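Local coordinates for protein interpain A (PDB 3BB7) that is a zymogen form of a bacterial C10-family enzyme that probably cleaves peptide bonds as a papain-like cysteine protease once its propeptide is removed, at residues 89-101 and 113-127. The protein carries 1 engineered substitution. Sequence-based numbering, arbitrary orientation.
Sequences LLTTTWGQQMPYN and ITGAVATATAQVLNY. Engineered in segment 113-127: Ala116 (natural residue Cys). Unlike the reference sequence in segment 113-127: Val124 (reference Ala).
Gln123 reaches from the helix into the loop 89-101 and meets it with CB, CG, CD and OE1, while NE2 turns to Asn283. Its CB lies against Leu90 CD2 at 4.0 Å. With CG beside the backbone N (chi1 -67°) and the chain extended, CG comes to 3.5 Å from Trp94 CE3, CD lies between Thr92 OG1 and Trp94 CB, and the amide runs past the indole with the two planes 22° apart. OE1 at the tip takes two hydrogen bonds from opposite faces of its plane: Thr92 OG1 donates at 2.8 Å, and the Trp94 N-H points almost straight at it, 3.1 Å between N and O. The NE2 bond to Asn283 fixes the rotation of the amide. A water donates to Thr92 OG1 and Gln123 O and accepts from Asn126 ND2, linking loop and helix again. Beyond it, Trp94 CH2 rests on Asn126 CB at 3.6 Å, while the indole NE1 is held by Lys167 O.

Near the helix start, Thr119 OG1 donates to Gly95 O from above the carbonyl plane, and Thr114 N bonds Gln96 O on a lone pair. The Gln96 amide lies beside the N-cap residue Gly115, its OE1 taking a weak bond from Gly115 N. Gln96 NE2 sits 3.7 Å from CB of Ala116, the engineered replacement of the predicted nucleophile cysteine; a glutamine so placed is consistent with the oxyanion-hole glutamine of papain-like enzymes. The loop thus lines one flank of helix 116-128, whose other sides pack on helix 208-218 and strand 267-274, which carries His267, while helix 176-192 touches both Trp94 and Thr119.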
ATOM      1  N   LEU A  89       1.472 -12.379  -3.815  1.00 13.86           N
ATOM      2  CA  LEU A  89       1.010 -12.410  -5.190  1.00 14.28           C
ATOM      3  C   LEU A  89       1.745 -11.481  -6.152  1.00 14.47           C
ATOM      4  O   LEU A  89       1.947 -11.847  -7.327  1.00 15.60           O
ATOM      5  CB  LEU A  89      -0.493 -12.074  -5.242  1.00 13.98           C
ATOM      6  CG  LEU A  89      -1.375 -13.158  -4.605  1.00 14.65           C
ATOM      7  CD1 LEU A  89      -2.817 -12.681  -4.460  1.00 15.47           C
ATOM      8  CD2 LEU A  89      -1.359 -14.469  -5.420  1.00 16.68           C
ATOM      9  N   LEU A  90       2.106 -10.269  -5.696  1.00 13.83           N
ATOM     10  CA  LEU A  90       2.744  -9.331  -6.619  1.00 14.35           C
ATOM     11  C   LEU A  90       4.215  -9.694  -6.880  1.00 14.00           C
ATOM     12  O   LEU A  90       4.897 -10.289  -6.015  1.00 15.86           O
ATOM     13  CB  LEU A  90       2.699  -7.923  -6.014  1.00 14.29           C
ATOM     14  CG  LEU A  90       1.500  -7.004  -6.243  1.00 17.53           C
ATOM     15  CD1 LEU A  90       0.107  -7.597  -6.375  1.00 20.44           C
ATOM     16  CD2 LEU A  90       1.571  -5.837  -5.237  1.00 15.50           C
ATOM     17  N   THR A  91       4.722  -9.305  -8.061  1.00 13.34           N
ATOM     18  CA  THR A  91       6.157  -9.488  -8.367  1.00 13.25           C
ATOM     19  C   THR A  91       6.895  -8.152  -8.514  1.00 12.72           C
ATOM     20  O   THR A  91       8.117  -8.120  -8.690  1.00 13.27           O
ATOM     21  CB  THR A  91       6.325 -10.297  -9.664  1.00 13.64           C
ATOM     22  OG1 THR A  91       5.586  -9.673 -10.722  1.00 16.31           O
ATOM     23  CG2 THR A  91       5.786 -11.738  -9.439  1.00 17.54           C
ATOM     24  N   THR A  92       6.143  -7.050  -8.452  1.00 10.67           N
ATOM     25  CA  THR A  92       6.716  -5.741  -8.679  1.00 10.87           C
ATOM     26  C   THR A  92       7.227  -5.136  -7.365  1.00 10.75           C
ATOM     27  O   THR A  92       6.761  -5.480  -6.270  1.00 11.67           O
ATOM     28  CB  THR A  92       5.672  -4.791  -9.276  1.00 11.12           C
ATOM     29  OG1 THR A  92       4.473  -4.831  -8.478  1.00 11.00           O
ATOM     30  CG2 THR A  92       5.352  -5.177 -10.696  1.00 12.05           C
ATOM     31  N   THR A  93       8.191  -4.228  -7.484  1.00 11.99           N
ATOM     32  CA  THR A  93       8.679  -3.475  -6.351  1.00 11.58           C
ATOM     33  C   THR A  93       8.694  -1.995  -6.709  1.00 11.17           C
ATOM     34  O   THR A  93       9.733  -1.344  -6.736  1.00 11.59           O
ATOM     35  CB  THR A  93      10.080  -3.953  -5.898  1.00 11.51           C
ATOM     36  OG1 THR A  93      10.938  -4.082  -7.035  1.00 12.78           O
ATOM     37  CG2 THR A  93       9.966  -5.288  -5.182  1.00 14.03           C
ATOM     38  N   TRP A  94       7.513  -1.464  -6.993  1.00 11.07           N
ATOM     39  CA  TRP A  94       7.436  -0.105  -7.515  1.00 10.63           C
ATOM     40  C   TRP A  94       7.505   0.975  -6.443  1.00 10.35           C
ATOM     41  O   TRP A  94       7.448   0.667  -5.243  1.00 10.39           O
ATOM     42  CB  TRP A  94       6.180   0.028  -8.390  1.00  9.50           C
ATOM     43  CG  TRP A  94       6.277  -0.817  -9.651  1.00  9.65           C
ATOM     44  CD1 TRP A  94       7.380  -1.494 -10.107  1.00  9.84           C
ATOM     45  CD2 TRP A  94       5.256  -1.011 -10.631  1.00  8.67           C
ATOM     46  NE1 TRP A  94       7.113  -2.094 -11.323  1.00  9.84           N
ATOM     47  CE2 TRP A  94       5.809  -1.837 -11.653  1.00  9.55           C
ATOM     48  CE3 TRP A  94       3.903  -0.620 -10.730  1.00  8.52           C
ATOM     49  CZ2 TRP A  94       5.069  -2.268 -12.755  1.00  9.68           C
ATOM     50  CZ3 TRP A  94       3.168  -1.022 -11.844  1.00  9.36           C
ATOM     51  CH2 TRP A  94       3.755  -1.850 -12.839  1.00  9.93           C
ATOM     52  N   GLY A  95       7.680   2.225  -6.868  1.00 10.30           N
ATOM     53  CA  GLY A  95       7.832   3.331  -5.952  1.00 10.97           C
ATOM     54  C   GLY A  95       7.171   4.580  -6.513  1.00 10.25           C
ATOM     55  O   GLY A  95       6.247   4.478  -7.354  1.00 10.86           O
ATOM     56  N   GLN A  96       7.622   5.755  -6.062  1.00  9.82           N
ATOM     57  CA  GLN A  96       6.929   7.005  -6.383  1.00 10.31           C
ATOM     58  C   GLN A  96       7.789   8.012  -7.144  1.00 10.47           C
ATOM     59  O   GLN A  96       7.269   9.053  -7.589  1.00 10.74           O
ATOM     60  CB  GLN A  96       6.454   7.691  -5.099  1.00 10.31           C
ATOM     61  CG  GLN A  96       5.411   6.921  -4.306  1.00 10.87           C
ATOM     62  CD  GLN A  96       4.771   7.793  -3.244  1.00 11.19           C
ATOM     63  OE1 GLN A  96       4.491   8.971  -3.483  1.00 11.00           O
ATOM     64  NE2 GLN A  96       4.509   7.207  -2.057  1.00 11.10           N
ATOM     65  N   GLN A  97       9.085   7.744  -7.277  1.00 10.69           N
ATOM     66  CA  GLN A  97       9.988   8.671  -7.974  1.00 12.22           C
ATOM     67  C   GLN A  97      10.413   8.149  -9.356  1.00 12.44           C
ATOM     68  O   GLN A  97       9.599   7.490 -10.024  1.00 11.85           O
ATOM     69  CB  GLN A  97      11.125   9.133  -7.059  1.00 12.60           C
ATOM     70  CG  GLN A  97      10.558   9.831  -5.836  1.00 14.71           C
ATOM     71  CD  GLN A  97      11.590  10.478  -4.992  1.00 17.23           C
ATOM     72  OE1 GLN A  97      12.179   9.840  -4.123  1.00 20.99           O
ATOM     73  NE2 GLN A  97      11.824  11.759  -5.235  1.00 17.98           N
ATOM     74  N   MET A  98      11.610   8.468  -9.849  1.00 12.90           N
ATOM     75  CA  MET A  98      11.909   8.059 -11.229  1.00 14.22           C
ATOM     76  C   MET A  98      12.057   6.544 -11.367  1.00 13.49           C
ATOM     77  O   MET A  98      12.628   5.908 -10.492  1.00 14.97           O
ATOM     78  CB  MET A  98      13.136   8.805 -11.776  1.00 15.67           C
ATOM     79  CG  MET A  98      12.821  10.264 -12.050  1.00 18.35           C
ATOM     80  SD  MET A  98      11.722  10.526 -13.477  1.00 21.18           S
ATOM     81  CE  MET A  98      12.772   9.939 -14.822  1.00 23.80           C
ATOM     82  N   PRO A  99      11.554   5.969 -12.463  1.00 13.27           N
ATOM     83  CA  PRO A  99      10.863   6.599 -13.585  1.00 12.55           C
ATOM     84  C   PRO A  99       9.341   6.668 -13.440  1.00 10.73           C
ATOM     85  O   PRO A  99       8.652   7.137 -14.366  1.00 10.96           O
ATOM     86  CB  PRO A  99      11.200   5.668 -14.749  1.00 12.27           C
ATOM     87  CG  PRO A  99      11.248   4.296 -14.069  1.00 13.53           C
ATOM     88  CD  PRO A  99      11.770   4.524 -12.688  1.00 13.98           C
ATOM     89  N   TYR A 100       8.816   6.203 -12.305  1.00 10.25           N
ATOM     90  CA  TYR A 100       7.370   6.155 -12.086  1.00 10.31           C
ATOM     91  C   TYR A 100       6.713   7.501 -12.286  1.00 10.56           C
ATOM     92  O   TYR A 100       5.568   7.556 -12.760  1.00 10.41           O
ATOM     93  CB  TYR A 100       7.096   5.644 -10.674  1.00  9.88           C
ATOM     94  CG  TYR A 100       7.879   4.362 -10.377  1.00 10.11           C
ATOM     95  CD1 TYR A 100       8.990   4.365  -9.513  1.00 11.64           C
ATOM     96  CD2 TYR A 100       7.539   3.146 -11.009  1.00 10.36           C
ATOM     97  CE1 TYR A 100       9.733   3.174  -9.277  1.00 10.08           C
ATOM     98  CE2 TYR A 100       8.258   1.977 -10.751  1.00 10.81           C
ATOM     99  CZ  TYR A 100       9.358   2.006  -9.913  1.00  9.23           C
ATOM    100  OH  TYR A 100       9.998   0.806  -9.704  1.00 11.58           O
ATOM    101  N   ASN A 101       7.431   8.568 -11.894  1.00 10.41           N
ATOM    102  CA  ASN A 101       6.890   9.930 -11.977  1.00 10.56           C
ATOM    103  C   ASN A 101       7.349  10.704 -13.210  1.00 11.02           C
ATOM    104  O   ASN A 101       7.192  11.936 -13.247  1.00 10.98           O
ATOM    105  CB  ASN A 101       7.249  10.727 -10.707  1.00 10.62           C
ATOM    106  CG  ASN A 101       8.760  11.009 -10.592  1.00 11.13           C
ATOM    107  OD1 ASN A 101       9.555  10.387 -11.294  1.00 12.14           O
ATOM    108  ND2 ASN A 101       9.146  11.963  -9.715  1.00 10.69           N
ATOM    109  N   ILE A 113       5.852  13.666  -7.216  1.00  9.16           N
ATOM    110  CA  ILE A 113       5.904  12.211  -7.042  1.00 10.13           C
ATOM    111  C   ILE A 113       4.550  11.560  -7.189  1.00  9.47           C
ATOM    112  O   ILE A 113       3.522  12.242  -7.192  1.00  9.41           O
ATOM    113  CB  ILE A 113       6.655  11.844  -5.716  1.00  9.36           C
ATOM    114  CG1 ILE A 113       5.827  12.162  -4.446  1.00 10.94           C
ATOM    115  CG2 ILE A 113       8.026  12.544  -5.694  1.00 12.02           C
ATOM    116  CD1 ILE A 113       6.470  11.723  -3.118  1.00 11.62           C
ATOM    117  N   THR A 114       4.522  10.238  -7.406  1.00  8.45           N
ATOM    118  CA  THR A 114       3.268   9.679  -7.890  1.00  9.60           C
ATOM    119  C   THR A 114       2.135   9.633  -6.866  1.00  9.45           C
ATOM    120  O   THR A 114       0.944   9.626  -7.243  1.00  9.95           O
ATOM    121  CB  THR A 114       3.455   8.242  -8.394  1.00  9.47           C
ATOM    122  OG1 THR A 114       3.964   7.455  -7.311  1.00 10.14           O
ATOM    123  CG2 THR A 114       4.380   8.218  -9.597  1.00 10.17           C
ATOM    124  N   GLY A 115       2.496   9.536  -5.598  1.00  9.88           N
ATOM    125  CA  GLY A 115       1.503   9.350  -4.507  1.00 10.31           C
ATOM    126  C   GLY A 115       1.380   7.865  -4.176  1.00  9.11           C
ATOM    127  O   GLY A 115       1.332   7.008  -5.076  1.00 10.19           O
ATOM    128  N   ALA A 116       1.306   7.542  -2.890  1.00  9.62           N
ATOM    129  CA  ALA A 116       1.229   6.139  -2.463  1.00  9.88           C
ATOM    130  C   ALA A 116       0.001   5.449  -3.000  1.00  9.84           C
ATOM    131  O   ALA A 116       0.031   4.249  -3.309  1.00  9.80           O
ATOM    132  CB  ALA A 116       1.230   6.051  -0.944  1.00 10.78           C
ATOM    133  N   VAL A 117      -1.107   6.186  -3.112  1.00  9.69           N
ATOM    134  CA  VAL A 117      -2.346   5.573  -3.634  1.00 10.35           C
ATOM    135  C   VAL A 117      -2.153   5.179  -5.084  1.00  9.30           C
ATOM    136  O   VAL A 117      -2.586   4.103  -5.498  1.00 10.50           O
ATOM    137  CB  VAL A 117      -3.569   6.531  -3.460  1.00  9.97           C
ATOM    138  CG1 VAL A 117      -4.791   6.027  -4.201  1.00 12.29           C
ATOM    139  CG2 VAL A 117      -3.868   6.674  -1.958  1.00 11.45           C
ATOM    140  N   ALA A 118      -1.489   6.038  -5.864  1.00 10.08           N
ATOM    141  CA  ALA A 118      -1.254   5.698  -7.271  1.00  9.29           C
ATOM    142  C   ALA A 118      -0.318   4.512  -7.400  1.00  9.55           C
ATOM    143  O   ALA A 118      -0.562   3.622  -8.212  1.00 10.25           O
ATOM    144  CB  ALA A 118      -0.726   6.880  -8.022  1.00  8.85           C
ATOM    145  N   THR A 119       0.738   4.450  -6.588  1.00  9.15           N
ATOM    146  CA  THR A 119       1.689   3.348  -6.679  1.00 10.22           C
ATOM    147  C   THR A 119       1.020   2.011  -6.287  1.00  9.97           C
ATOM    148  O   THR A 119       1.238   0.965  -6.955  1.00  9.93           O
ATOM    149  CB  THR A 119       2.910   3.671  -5.821  1.00 10.18           C
ATOM    150  OG1 THR A 119       3.582   4.794  -6.407  1.00 10.90           O
ATOM    151  CG2 THR A 119       3.861   2.493  -5.717  1.00 10.82           C
ATOM    152  N   ALA A 120       0.221   2.030  -5.219  1.00  9.71           N
ATOM    153  CA  ALA A 120      -0.482   0.812  -4.815  1.00  9.63           C
ATOM    154  C   ALA A 120      -1.487   0.384  -5.904  1.00 10.43           C
ATOM    155  O   ALA A 120      -1.503  -0.776  -6.310  1.00 10.65           O
ATOM    156  CB  ALA A 120      -1.203   1.047  -3.483  1.00  9.91           C
ATOM    157  N   THR A 121      -2.289   1.324  -6.418  1.00  9.77           N
ATOM    158  CA  THR A 121      -3.265   1.001  -7.458  1.00 10.88           C
ATOM    159  C   THR A 121      -2.572   0.479  -8.715  1.00 10.03           C
ATOM    160  O   THR A 121      -2.991  -0.527  -9.287  1.00  9.95           O
ATOM    161  CB  THR A 121      -4.098   2.258  -7.766  1.00 10.45           C
ATOM    162  OG1 THR A 121      -4.759   2.682  -6.563  1.00 10.36           O
ATOM    163  CG2 THR A 121      -5.151   1.963  -8.815  1.00 10.42           C
ATOM    164  N   ALA A 122      -1.483   1.122  -9.136  1.00  9.49           N
ATOM    165  CA  ALA A 122      -0.786   0.668 -10.352  1.00  9.08           C
ATOM    166  C   ALA A 122      -0.286  -0.777 -10.178  1.00  8.81           C
ATOM    167  O   ALA A 122      -0.376  -1.583 -11.113  1.00  9.66           O
ATOM    168  CB  ALA A 122       0.350   1.640 -10.685  1.00  9.14           C
ATOM    169  N   GLN A 123       0.226  -1.103  -8.991  1.00  9.70           N
ATOM    170  CA  GLN A 123       0.745  -2.465  -8.800  1.00  9.39           C
ATOM    171  C   GLN A 123      -0.391  -3.490  -8.832  1.00  9.25           C
ATOM    172  O   GLN A 123      -0.223  -4.594  -9.362  1.00  9.05           O
ATOM    173  CB  GLN A 123       1.561  -2.592  -7.532  1.00  9.35           C
ATOM    174  CG  GLN A 123       2.865  -1.797  -7.579  1.00 10.18           C
ATOM    175  CD  GLN A 123       3.800  -2.121  -6.426  1.00  9.64           C
ATOM    176  OE1 GLN A 123       4.790  -2.854  -6.590  1.00 10.55           O
ATOM    177  NE2 GLN A 123       3.498  -1.577  -5.253  1.00 11.06           N
ATOM    178  N   VAL A 124      -1.552  -3.155  -8.263  1.00  8.85           N
ATOM    179  CA  VAL A 124      -2.682  -4.071  -8.369  1.00  9.54           C
ATOM    180  C   VAL A 124      -3.176  -4.204  -9.816  1.00  9.79           C
ATOM    181  O   VAL A 124      -3.416  -5.316 -10.270  1.00 10.76           O
ATOM    182  CB  VAL A 124      -3.813  -3.644  -7.407  1.00  9.10           C
ATOM    183  CG1 VAL A 124      -5.084  -4.549  -7.611  1.00  9.46           C
ATOM    184  CG2 VAL A 124      -3.316  -3.775  -5.971  1.00  9.51           C
ATOM    185  N   LEU A 125      -3.319  -3.102 -10.551  1.00  9.38           N
ATOM    186  CA  LEU A 125      -3.748  -3.209 -11.966  1.00 10.44           C
ATOM    187  C   LEU A 125      -2.759  -4.021 -12.790  1.00  9.46           C
ATOM    188  O   LEU A 125      -3.153  -4.864 -13.616  1.00 10.39           O
ATOM    189  CB  LEU A 125      -3.903  -1.818 -12.577  1.00 10.20           C
ATOM    190  CG  LEU A 125      -5.320  -1.215 -12.409  1.00 11.56           C
ATOM    191  CD1 LEU A 125      -5.906  -1.370 -10.988  1.00 11.66           C
ATOM    192  CD2 LEU A 125      -5.415   0.218 -12.915  1.00 11.45           C
ATOM    193  N   ASN A 126      -1.470  -3.842 -12.532  1.00  9.72           N
ATOM    194  CA  ASN A 126      -0.471  -4.586 -13.267  1.00 10.63           C
ATOM    195  C   ASN A 126      -0.547  -6.088 -12.956  1.00 10.29           C
ATOM    196  O   ASN A 126      -0.278  -6.931 -13.806  1.00 11.12           O
ATOM    197  CB  ASN A 126       0.943  -4.085 -12.944  1.00 10.99           C
ATOM    198  CG  ASN A 126       1.998  -4.860 -13.721  1.00  9.29           C
ATOM    199  OD1 ASN A 126       2.051  -4.801 -14.966  1.00 11.91           O
ATOM    200  ND2 ASN A 126       2.842  -5.590 -12.994  1.00 10.03           N
ATOM    201  N   TYR A 127      -0.864  -6.430 -11.709  1.00 10.16           N
ATOM    202  CA  TYR A 127      -1.045  -7.846 -11.350  1.00 10.82           C
ATOM    203  C   TYR A 127      -2.109  -8.493 -12.252  1.00  9.81           C
ATOM    204  O   TYR A 127      -1.936  -9.632 -12.751  1.00 11.85           O
ATOM    205  CB  TYR A 127      -1.406  -7.963  -9.866  1.00 11.49           C
ATOM    206  CG  TYR A 127      -1.767  -9.383  -9.506  1.00 11.26           C
ATOM    207  CD1 TYR A 127      -0.769 -10.356  -9.341  1.00 11.93           C
ATOM    208  CD2 TYR A 127      -3.096  -9.766  -9.403  1.00 11.87           C
ATOM    209  CE1 TYR A 127      -1.100 -11.677  -9.036  1.00 14.27           C
ATOM    210  CE2 TYR A 127      -3.453 -11.123  -9.097  1.00 12.67           C
ATOM    211  CZ  TYR A 127      -2.440 -12.051  -8.911  1.00 14.87           C
ATOM    212  OH  TYR A 127      -2.731 -13.375  -8.653  1.00 18.05           O
TER
HETATM  213  O   HOH W   1       2.252  -5.598  -9.986  1.00  7.33           O